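Local coordinates for Hit-like protein involved in cell-cycle regulation (Bartonella henselae, PDB 3LB5) that belongs to the histidine triad (HIT) family, probably binds nucleotides and may, like its HINT relatives, hydrolyse nucleoside phosphoramidates, at residues Asn28-Ala33 against Gln119-Leu124; Lys34-Glu39 against Leu66-Lys71; Asp105-Met110 against Phe126-Arg131. All blocks are in the same frame, centred on the assembly; numbering follows the deposited sequence.

Interaction 1 of 3, residues Asn28-Ala33 against Gln119-Leu124; sequences NNNIFA and QTVYHL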
loop_
_atom_site.group_PDB
_atom_site.type_symbol
_atom_site.label_atom_id
_atom_site.label_comp_id
_atom_site.label_asym_id
_atom_site.label_seq_id
_atom_site.Cartn_x
_atom_site.Cartn_y
_atom_site.Cartn_z
ATOM N N ASN B 28 -22.896 -2.751 3.676
ATOM C CA ASN B 28 -23.188 -3.232 2.329
ATOM C C ASN B 28 -23.711 -2.168 1.360
ATOM O O ASN B 28 -23.732 -2.392 0.151
ATOM C CB ASN B 28 -24.115 -4.440 2.403
ATOM C CG ASN B 28 -23.405 -5.667 2.944
ATOM O OD1 ASN B 28 -22.559 -6.218 2.281
ATOM N ND2 ASN B 28 -23.761 -6.096 4.146
ATOM N N ASN B 29 -24.068 -0.997 1.881
ATOM C CA ASN B 29 -24.487 0.114 1.041
ATOM C C ASN B 29 -23.375 1.104 0.667
ATOM O O ASN B 29 -23.660 2.103 -0.001
ATOM C CB ASN B 29 -25.697 0.851 1.658
ATOM N N ASN B 30 -22.121 0.816 1.066
ATOM C CA ASN B 30 -20.978 1.666 0.725
ATOM C C ASN B 30 -20.784 1.714 -0.779
ATOM O O ASN B 30 -21.117 0.764 -1.475
ATOM C CB ASN B 30 -19.683 1.268 1.480
ATOM C CG ASN B 30 -18.914 0.143 0.802
ATOM O OD1 ASN B 30 -18.344 0.338 -0.258
ATOM N ND2 ASN B 30 -18.855 -1.026 1.446
ATOM N N ILE B 31 -20.284 2.840 -1.285
ATOM C CA ILE B 31 -20.306 3.053 -2.740
ATOM C C ILE B 31 -19.504 2.029 -3.569
ATOM O O ILE B 31 -19.876 1.722 -4.703
ATOM C CB ILE B 31 -19.967 4.525 -3.132
ATOM C CG1 ILE B 31 -18.551 4.926 -2.676
ATOM C CG2 ILE B 31 -21.033 5.484 -2.585
ATOM C CD1 ILE B 31 -18.180 6.429 -3.035
ATOM N N PHE B 32 -18.432 1.473 -3.007
ATOM C CA PHE B 32 -17.694 0.419 -3.705
ATOM C C PHE B 32 -18.424 -0.930 -3.718
ATOM O O PHE B 32 -18.354 -1.630 -4.714
ATOM C CB PHE B 32 -16.264 0.234 -3.167
ATOM C CG PHE B 32 -15.349 1.432 -3.401
ATOM C CD1 PHE B 32 -15.722 2.493 -4.251
ATOM C CD2 PHE B 32 -14.109 1.488 -2.781
ATOM C CE1 PHE B 32 -14.888 3.605 -4.431
ATOM C CE2 PHE B 32 -13.262 2.600 -2.979
ATOM C CZ PHE B 32 -13.664 3.652 -3.801
ATOM N N ALA B 33 -19.083 -1.312 -2.628
ATOM C CA ALA B 33 -19.968 -2.495 -2.665
ATOM C C ALA B 33 -21.074 -2.326 -3.732
ATOM O O ALA B 33 -21.445 -3.276 -4.432
ATOM C CB ALA B 33 -20.608 -2.703 -1.314
ATOM N N GLN B 119 -9.270 7.097 5.445
ATOM C CA GLN B 119 -10.059 6.199 4.603
ATOM C C GLN B 119 -11.436 6.854 4.409
ATOM O O GLN B 119 -12.068 7.259 5.383
ATOM C CB GLN B 119 -10.218 4.812 5.234
ATOM C CG GLN B 119 -10.946 3.820 4.318
ATOM C CD GLN B 119 -11.073 2.410 4.887
ATOM O OE1 GLN B 119 -10.864 2.169 6.067
ATOM N NE2 GLN B 119 -11.427 1.472 4.026
ATOM N N THR B 120 -11.881 6.992 3.168
ATOM C CA THR B 120 -13.156 7.703 2.901
ATOM C C THR B 120 -14.308 6.770 2.540
ATOM O O THR B 120 -15.474 7.080 2.812
ATOM C CB THR B 120 -13.019 8.789 1.814
ATOM O OG1 THR B 120 -12.369 8.244 0.663
ATOM C CG2 THR B 120 -12.216 9.982 2.343
ATOM N N VAL B 121 -13.987 5.631 1.942
ATOM C CA VAL B 121 -15.008 4.614 1.622
ATOM C C VAL B 121 -14.568 3.353 2.331
ATOM O O VAL B 121 -13.427 2.944 2.183
ATOM C CB VAL B 121 -15.113 4.341 0.097
ATOM C CG1 VAL B 121 -16.143 3.219 -0.184
ATOM C CG2 VAL B 121 -15.438 5.622 -0.637
ATOM N N TYR B 122 -15.468 2.769 3.121
ATOM C CA TYR B 122 -15.139 1.647 3.998
ATOM C C TYR B 122 -15.259 0.290 3.320
ATOM O O TYR B 122 -15.934 -0.618 3.796
ATOM C CB TYR B 122 -15.924 1.746 5.303
ATOM C CG TYR B 122 -15.398 2.901 6.104
ATOM C CD1 TYR B 122 -14.234 2.769 6.850
ATOM C CD2 TYR B 122 -16.014 4.144 6.055
ATOM C CE1 TYR B 122 -13.700 3.841 7.541
ATOM C CE2 TYR B 122 -15.493 5.232 6.770
ATOM C CZ TYR B 122 -14.333 5.056 7.507
ATOM O OH TYR B 122 -13.816 6.097 8.238
ATOM N N HIS B 123 -14.598 0.209 2.166
ATOM C CA HIS B 123 -14.317 -1.033 1.469
ATOM C C HIS B 123 -12.805 -1.049 1.123
ATOM O O HIS B 123 -12.235 -0.006 0.786
ATOM C CB HIS B 123 -15.162 -1.094 0.192
ATOM C CG HIS B 123 -15.010 -2.373 -0.561
ATOM N ND1 HIS B 123 -15.846 -3.449 -0.358
ATOM C CD2 HIS B 123 -14.104 -2.762 -1.489
ATOM C CE1 HIS B 123 -15.462 -4.452 -1.135
ATOM N NE2 HIS B 123 -14.418 -4.056 -1.846
ATOM N N LEU B 124 -12.150 -2.205 1.227
ATOM C CA LEU B 124 -10.701 -2.291 0.951
ATOM C C LEU B 124 -10.369 -1.727 -0.435
ATOM O O LEU B 124 -10.908 -2.172 -1.417
ATOM C CB LEU B 124 -10.175 -3.739 1.080
ATOM C CG LEU B 124 -8.670 -3.994 0.817
ATOM C CD1 LEU B 124 -7.736 -3.113 1.678
ATOM C CD2 LEU B 124 -8.346 -5.473 1.001
#
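V121 holds CG1 trans to its backbone N (chi1 177°), and F32 turns its ring back beside its backbone N (chi1 -66°), which sets the methyl over one face of the phenyl group. The CH-pi contact measures 3.9 Å from V121 CG1 to the centroid of the F32 ring, 17° off the normal and displaced toward the rim. The other V121 branch, CG2, packs against I31 CD1 at 3.7 Å, so the valine sits across two successive residues of the first helical turn. N30 is the N-cap of that turn: its OD1 takes the N-H of A33 at 3.0 Å, with the donor well above the carbonyl plane. The same OD1 lies 3.5 Å from H123 CB, while N30 ND2 donates a hydrogen bond to D27 O. H123 opens the H-x-H-x-H signature of the HIT family, continued by H125 and H127, and follows an inverse gamma turn centred on Y122. Its CB rests 3.8 Å from F32 CB, while both ring nitrogens are engaged, ND1 with Y26 OH and NE2 with P69 O, which fixes the rotation of the imidazole. F32 meets H125 and F54 edge-to-face, and lies about 4 Å from a bound unidentified ligand.

Interaction 2 of 3, residues Lys34-Glu39 against Leu66-Lys71; sequences KLIRNE and LVIPKK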
loop_
_atom_site.group_PDB
_atom_site.type_symbol
_atom_site.label_atom_id
_atom_site.label_comp_id
_atom_site.label_asym_id
_atom_site.label_seq_id
_atom_site.Cartn_x
_atom_site.Cartn_y
_atom_site.Cartn_z
ATOM N N LYS B 34 -21.602 -1.111 -3.828
ATOM C CA LYS B 34 -22.630 -0.784 -4.842
ATOM C C LYS B 34 -22.060 -0.891 -6.262
ATOM O O LYS B 34 -22.720 -1.416 -7.135
ATOM C CB LYS B 34 -23.243 0.602 -4.594
ATOM C CG LYS B 34 -24.137 0.666 -3.384
ATOM C CD LYS B 34 -24.920 2.004 -3.348
ATOM C CE LYS B 34 -26.365 1.810 -2.964
ATOM N NZ LYS B 34 -27.147 1.068 -4.009
ATOM N N LEU B 35 -20.828 -0.418 -6.477
ATOM C CA LEU B 35 -20.112 -0.572 -7.763
ATOM C C LEU B 35 -19.975 -2.061 -8.139
ATOM O O LEU B 35 -20.302 -2.467 -9.262
ATOM C CB LEU B 35 -18.707 0.073 -7.641
ATOM C CG LEU B 35 -17.706 0.133 -8.815
ATOM C CD1 LEU B 35 -16.655 1.236 -8.556
ATOM C CD2 LEU B 35 -17.011 -1.210 -9.058
ATOM N N ILE B 36 -19.497 -2.862 -7.187
ATOM C CA ILE B 36 -19.317 -4.313 -7.392
ATOM C C ILE B 36 -20.618 -4.978 -7.826
ATOM O O ILE B 36 -20.603 -5.803 -8.734
ATOM C CB ILE B 36 -18.760 -4.995 -6.134
ATOM C CG1 ILE B 36 -17.333 -4.477 -5.863
ATOM C CG2 ILE B 36 -18.838 -6.567 -6.245
ATOM C CD1 ILE B 36 -16.861 -4.664 -4.407
ATOM N N ARG B 37 -21.730 -4.626 -7.182
ATOM C CA ARG B 37 -23.055 -5.154 -7.548
ATOM C C ARG B 37 -23.705 -4.492 -8.762
ATOM O O ARG B 37 -24.872 -4.779 -9.068
ATOM C CB ARG B 37 -24.025 -5.070 -6.366
ATOM C CG ARG B 37 -23.663 -5.927 -5.152
ATOM C CD ARG B 37 -24.835 -6.004 -4.171
ATOM N NE ARG B 37 -25.252 -4.661 -3.766
ATOM C CZ ARG B 37 -24.770 -4.001 -2.718
ATOM N NH1 ARG B 37 -23.857 -4.577 -1.925
ATOM N NH2 ARG B 37 -25.204 -2.760 -2.474
ATOM N N ASN B 38 -22.984 -3.602 -9.445
ATOM C CA ASN B 38 -23.483 -2.987 -10.675
ATOM C C ASN B 38 -24.647 -2.029 -10.449
ATOM O O ASN B 38 -25.536 -1.872 -11.315
ATOM C CB ASN B 38 -23.844 -4.086 -11.688
ATOM C CG ASN B 38 -22.637 -4.905 -12.075
ATOM O OD1 ASN B 38 -21.675 -4.363 -12.623
ATOM N ND2 ASN B 38 -22.662 -6.210 -11.780
ATOM N N GLU B 39 -24.655 -1.397 -9.278
ATOM C CA GLU B 39 -25.738 -0.479 -8.939
ATOM C C GLU B 39 -25.367 0.964 -9.241
ATOM O O GLU B 39 -26.242 1.827 -9.304
ATOM C CB GLU B 39 -26.155 -0.633 -7.472
ATOM C CG GLU B 39 -26.715 -2.006 -7.156
ATOM C CD GLU B 39 -26.751 -2.281 -5.667
ATOM O OE1 GLU B 39 -27.205 -3.369 -5.276
ATOM O OE2 GLU B 39 -26.361 -1.389 -4.882
ATOM N N LEU B 66 -7.882 3.029 -8.716
ATOM C CA LEU B 66 -8.171 2.307 -7.489
ATOM C C LEU B 66 -8.266 0.813 -7.784
ATOM O O LEU B 66 -8.799 0.410 -8.824
ATOM C CB LEU B 66 -9.490 2.797 -6.882
ATOM C CG LEU B 66 -9.572 4.290 -6.597
ATOM C CD1 LEU B 66 -10.912 4.645 -5.956
ATOM C CD2 LEU B 66 -8.431 4.690 -5.699
ATOM N N VAL B 67 -7.767 -0.007 -6.866
ATOM C CA VAL B 67 -7.923 -1.474 -7.016
ATOM C C VAL B 67 -8.682 -1.989 -5.793
ATOM O O VAL B 67 -8.292 -1.689 -4.652
ATOM C CB VAL B 67 -6.566 -2.181 -7.089
ATOM C CG1 VAL B 67 -6.724 -3.721 -6.959
ATOM C CG2 VAL B 67 -5.859 -1.849 -8.420
ATOM N N ILE B 68 -9.780 -2.716 -6.039
ATOM C CA ILE B 68 -10.581 -3.285 -4.931
ATOM C C ILE B 68 -10.776 -4.789 -5.087
ATOM O O ILE B 68 -10.895 -5.283 -6.218
ATOM C CB ILE B 68 -12.012 -2.623 -4.781
ATOM C CG1 ILE B 68 -12.892 -2.863 -6.020
ATOM C CG2 ILE B 68 -11.936 -1.135 -4.402
ATOM C CD1 ILE B 68 -14.358 -2.300 -5.824
ATOM N N PRO B 69 -10.883 -5.516 -3.950
ATOM C CA PRO B 69 -11.395 -6.880 -4.030
ATOM C C PRO B 69 -12.912 -6.868 -4.334
ATOM O O PRO B 69 -13.626 -5.938 -3.970
ATOM C CB PRO B 69 -11.131 -7.421 -2.626
ATOM C CG PRO B 69 -11.274 -6.176 -1.742
ATOM C CD PRO B 69 -10.717 -5.061 -2.550
ATOM N N LYS B 70 -13.402 -7.913 -4.979
ATOM C CA LYS B 70 -14.831 -8.059 -5.169
ATOM C C LYS B 70 -15.416 -8.612 -3.863
ATOM O O LYS B 70 -16.608 -8.409 -3.560
ATOM C CB LYS B 70 -15.096 -9.010 -6.335
ATOM C CG LYS B 70 -14.856 -8.380 -7.701
ATOM C CD LYS B 70 -15.196 -9.374 -8.805
ATOM C CE LYS B 70 -15.265 -8.669 -10.165
ATOM N NZ LYS B 70 -15.475 -9.601 -11.308
ATOM N N LYS B 71 -14.588 -9.334 -3.106
ATOM C CA LYS B 71 -15.032 -9.814 -1.807
ATOM C C LYS B 71 -14.914 -8.704 -0.769
ATOM O O LYS B 71 -13.845 -8.123 -0.607
ATOM C CB LYS B 71 -14.293 -11.081 -1.374
ATOM C CG LYS B 71 -14.774 -11.655 -0.010
ATOM C CD LYS B 71 -14.020 -12.946 0.349
ATOM C CE LYS B 71 -14.694 -13.675 1.496
ATOM N NZ LYS B 71 -14.581 -12.896 2.783
#
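I36 sets its CD1 methyl against main-chain oxygens: CD1 stands 3.5 Å from P69 O and 3.8 Å from K70 O, so an apolar tip covers the polar backbone where strand 65-69 runs out. The rest of the contact is aliphatic. I68 carries CG1 between its backbone N and carbonyl carbon (chi1 63°) and then extends, sending CD1 across to the helix, where it lies obliquely 3.7 Å from I36 CG1. L35 CD2 adds a looser touch at 4.3 Å to I68 CD1. K70 turns its aliphatic base past I36 CG2, but its ammonium group leads away to a salt bridge with E47.

The helix stops directly after I36 in a Schellman motif with N38 as the C-prime residue. Beyond it R37 grips the E39 carboxylate side-on, R37 NE to E39 OE1 at 2.8 Å in an almost straight bond and NH2 to OE2. K34 NZ meets E39 OE2 at 2.7 Å from the face opposite R37 NH2, so three nitrogens from two cationic side chains surround the carboxylate.

Short helix 31-36 thus packs beside the end of strand 65-69, with F54 of strand 51-55 touching both L35 and I68; helix 81-101 touches V67 and P69.

Interaction 3 of 3, residues Asp105-Met110 against Phe126-Arg131; sequences DGITVM and FHIIPR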
loop_
_atom_site.group_PDB
_atom_site.type_symbol
_atom_site.label_atom_id
_atom_site.label_comp_id
_atom_site.label_asym_id
_atom_site.label_seq_id
_atom_site.Cartn_x
_atom_site.Cartn_y
_atom_site.Cartn_z
ATOM N N ASP B 105 7.136 9.336 -13.779
ATOM C CA ASP B 105 8.446 9.231 -13.141
ATOM C C ASP B 105 8.403 8.263 -11.957
ATOM O O ASP B 105 9.362 7.539 -11.694
ATOM C CB ASP B 105 8.935 10.613 -12.705
ATOM C CG ASP B 105 9.192 11.534 -13.888
ATOM O OD1 ASP B 105 9.746 11.056 -14.909
ATOM O OD2 ASP B 105 8.834 12.730 -13.805
ATOM N N GLY B 106 7.274 8.232 -11.264
ATOM C CA GLY B 106 7.105 7.329 -10.132
ATOM C C GLY B 106 5.680 6.865 -9.913
ATOM O O GLY B 106 4.745 7.363 -10.543
ATOM N N ILE B 107 5.516 5.902 -9.005
ATOM C CA ILE B 107 4.196 5.401 -8.645
ATOM C C ILE B 107 4.087 5.344 -7.127
ATOM O O ILE B 107 4.889 4.676 -6.469
ATOM C CB ILE B 107 3.923 3.988 -9.248
ATOM C CG1 ILE B 107 3.837 4.037 -10.796
ATOM C CG2 ILE B 107 2.659 3.363 -8.606
ATOM C CD1 ILE B 107 2.540 4.652 -11.344
ATOM N N THR B 108 3.071 6.019 -6.586
ATOM C CA THR B 108 2.764 5.927 -5.154
ATOM C C THR B 108 1.568 5.004 -4.932
ATOM O O THR B 108 0.506 5.194 -5.530
ATOM C CB THR B 108 2.483 7.319 -4.542
ATOM O OG1 THR B 108 3.648 8.147 -4.689
ATOM C CG2 THR B 108 2.147 7.196 -3.035
ATOM N N VAL B 109 1.759 3.999 -4.078
ATOM C CA VAL B 109 0.688 3.092 -3.691
ATOM C C VAL B 109 0.312 3.447 -2.267
ATOM O O VAL B 109 1.179 3.535 -1.401
ATOM C CB VAL B 109 1.150 1.616 -3.769
ATOM C CG1 VAL B 109 0.084 0.653 -3.231
ATOM C CG2 VAL B 109 1.592 1.284 -5.212
ATOM N N MET B 110 -0.980 3.651 -2.011
ATOM C CA MET B 110 -1.420 3.930 -0.645
ATOM C C MET B 110 -2.608 3.076 -0.281
ATOM O O MET B 110 -3.435 2.739 -1.140
ATOM C CB MET B 110 -1.806 5.405 -0.467
ATOM C CG MET B 110 -0.720 6.360 -0.896
ATOM S SD MET B 110 -1.132 8.030 -0.409
ATOM C CE MET B 110 -2.489 8.479 -1.481
ATOM N N PHE B 126 -6.800 -0.076 -2.710
ATOM C CA PHE B 126 -5.453 0.491 -2.896
ATOM C C PHE B 126 -5.500 1.632 -3.915
ATOM O O PHE B 126 -6.148 1.524 -4.962
ATOM C CB PHE B 126 -4.464 -0.578 -3.374
ATOM C CG PHE B 126 -4.049 -1.550 -2.301
ATOM C CD1 PHE B 126 -2.763 -1.511 -1.785
ATOM C CD2 PHE B 126 -4.936 -2.527 -1.832
ATOM C CE1 PHE B 126 -2.372 -2.411 -0.782
ATOM C CE2 PHE B 126 -4.550 -3.445 -0.836
ATOM C CZ PHE B 126 -3.259 -3.379 -0.313
ATOM N N HIS B 127 -4.857 2.743 -3.571
ATOM C CA HIS B 127 -4.612 3.839 -4.506
ATOM C C HIS B 127 -3.345 3.583 -5.319
ATOM O O HIS B 127 -2.272 3.275 -4.751
ATOM C CB HIS B 127 -4.405 5.160 -3.740
ATOM C CG HIS B 127 -5.595 5.607 -2.978
ATOM N ND1 HIS B 127 -6.598 6.362 -3.555
ATOM C CD2 HIS B 127 -5.935 5.452 -1.676
ATOM C CE1 HIS B 127 -7.519 6.634 -2.644
ATOM N NE2 HIS B 127 -7.139 6.098 -1.495
ATOM N N ILE B 128 -3.452 3.732 -6.643
ATOM C CA ILE B 128 -2.268 3.698 -7.518
ATOM C C ILE B 128 -2.129 5.056 -8.221
ATOM O O ILE B 128 -2.930 5.412 -9.098
ATOM C CB ILE B 128 -2.281 2.542 -8.545
ATOM C CG1 ILE B 128 -2.263 1.173 -7.848
ATOM C CG2 ILE B 128 -1.016 2.582 -9.398
ATOM C CD1 ILE B 128 -3.588 0.593 -7.571
ATOM N N ILE B 129 -1.130 5.821 -7.790
ATOM C CA ILE B 129 -0.997 7.217 -8.203
ATOM C C ILE B 129 0.308 7.468 -8.955
ATOM O O ILE B 129 1.402 7.330 -8.387
ATOM C CB ILE B 129 -1.125 8.200 -6.995
ATOM C CG1 ILE B 129 -2.330 7.838 -6.108
ATOM C CG2 ILE B 129 -1.154 9.674 -7.480
ATOM C CD1 ILE B 129 -2.416 8.644 -4.822
ATOM N N PRO B 130 0.202 7.874 -10.233
ATOM C CA PRO B 130 1.412 8.284 -10.929
ATOM C C PRO B 130 2.001 9.604 -10.414
ATOM O O PRO B 130 1.270 10.557 -10.070
ATOM C CB PRO B 130 0.956 8.423 -12.387
ATOM C CG PRO B 130 -0.497 8.710 -12.322
ATOM C CD PRO B 130 -1.024 8.164 -11.011
ATOM N N ARG B 131 3.327 9.642 -10.342
ATOM C CA ARG B 131 4.040 10.823 -9.870
ATOM C C ARG B 131 4.906 11.354 -10.988
ATOM O O ARG B 131 5.355 10.597 -11.843
ATOM C CB ARG B 131 4.925 10.475 -8.670
ATOM C CG ARG B 131 4.144 9.847 -7.507
ATOM C CD ARG B 131 3.069 10.801 -7.031
ATOM N NE ARG B 131 3.674 12.009 -6.483
ATOM C CZ ARG B 131 4.010 12.145 -5.203
ATOM N NH1 ARG B 131 3.785 11.143 -4.342
ATOM N NH2 ARG B 131 4.548 13.276 -4.779
#
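T108 and I129 form the central hydrogen-bonded pair of two antiparallel strands, T108 N to I129 O at 2.8 Å and I129 N to T108 O at 2.9 Å. The ladder goes on to M110 with H127, where H127 N meets M110 O at 2.8 Å in the carbonyl plane, and to G106 with R131, where R131 N meets G106 O at 2.7 Å. At that last end D105 and G106 both face R131 in a classic beta bulge; R131 O takes the N-H of G106 and, weakly, that of D105.

On the face carrying T108, R131 folds back through bends at chi2 and chi3 (-59° and -64°). Its NH1 then reaches T108 OG1 at 3.0 Å, and R131 CG passes 3.3 Å from the same oxygen. Further along, M110 bends at its terminal torsion and brings CE toward I129 CD1, an approach so close that its detail is doubtful. On the other face I107 CG2 packs on I128 CG2 at 3.8 Å, while V109 CG1 comes to the edge of the F126 ring, in its plane, 3.9 Å from F126 CD1. Helix 81-101 covers that face, touching I107, F126 and P130.

T108 OG1 is also hydrogen-bonded to S117 of the second subunit, and residues 107-109 pair antiparallel with a strand of that subunit, so the sheet continues across the dimer. H127 ND1 is hydrogen-bonded to H64 NE2, and its ring meets those of H125 and F112. H127 is the last histidine of the H-x-H-x-H signature, and a sheet continued into the second subunit through the neighbouring strand 106-113 is the arrangement of HINT-type HIT proteins.

Overall arrangement
Interactions 1 and 2 lie about 9 Å apart between centres on the same side of the chain's centre and share helix 31-36; besides the imidazole of H123, R37 NH1 on N28 O joins them. Interaction 3 sits about 20 Å from each between centres, on the opposite side of the chain's centre. Along the chain interaction 2 is nested within interaction 1 and precedes interaction 3, while interactions 1 and 3 cross. Strands 65-69 and 126-131 are neighbours in the one antiparallel sheet, bonded through V67 N and F126 O. The histidine signature runs from 119-124 into 126-131, linking the ligand-side helix to the strand pair whose outer member, 106-113, meets the second subunit.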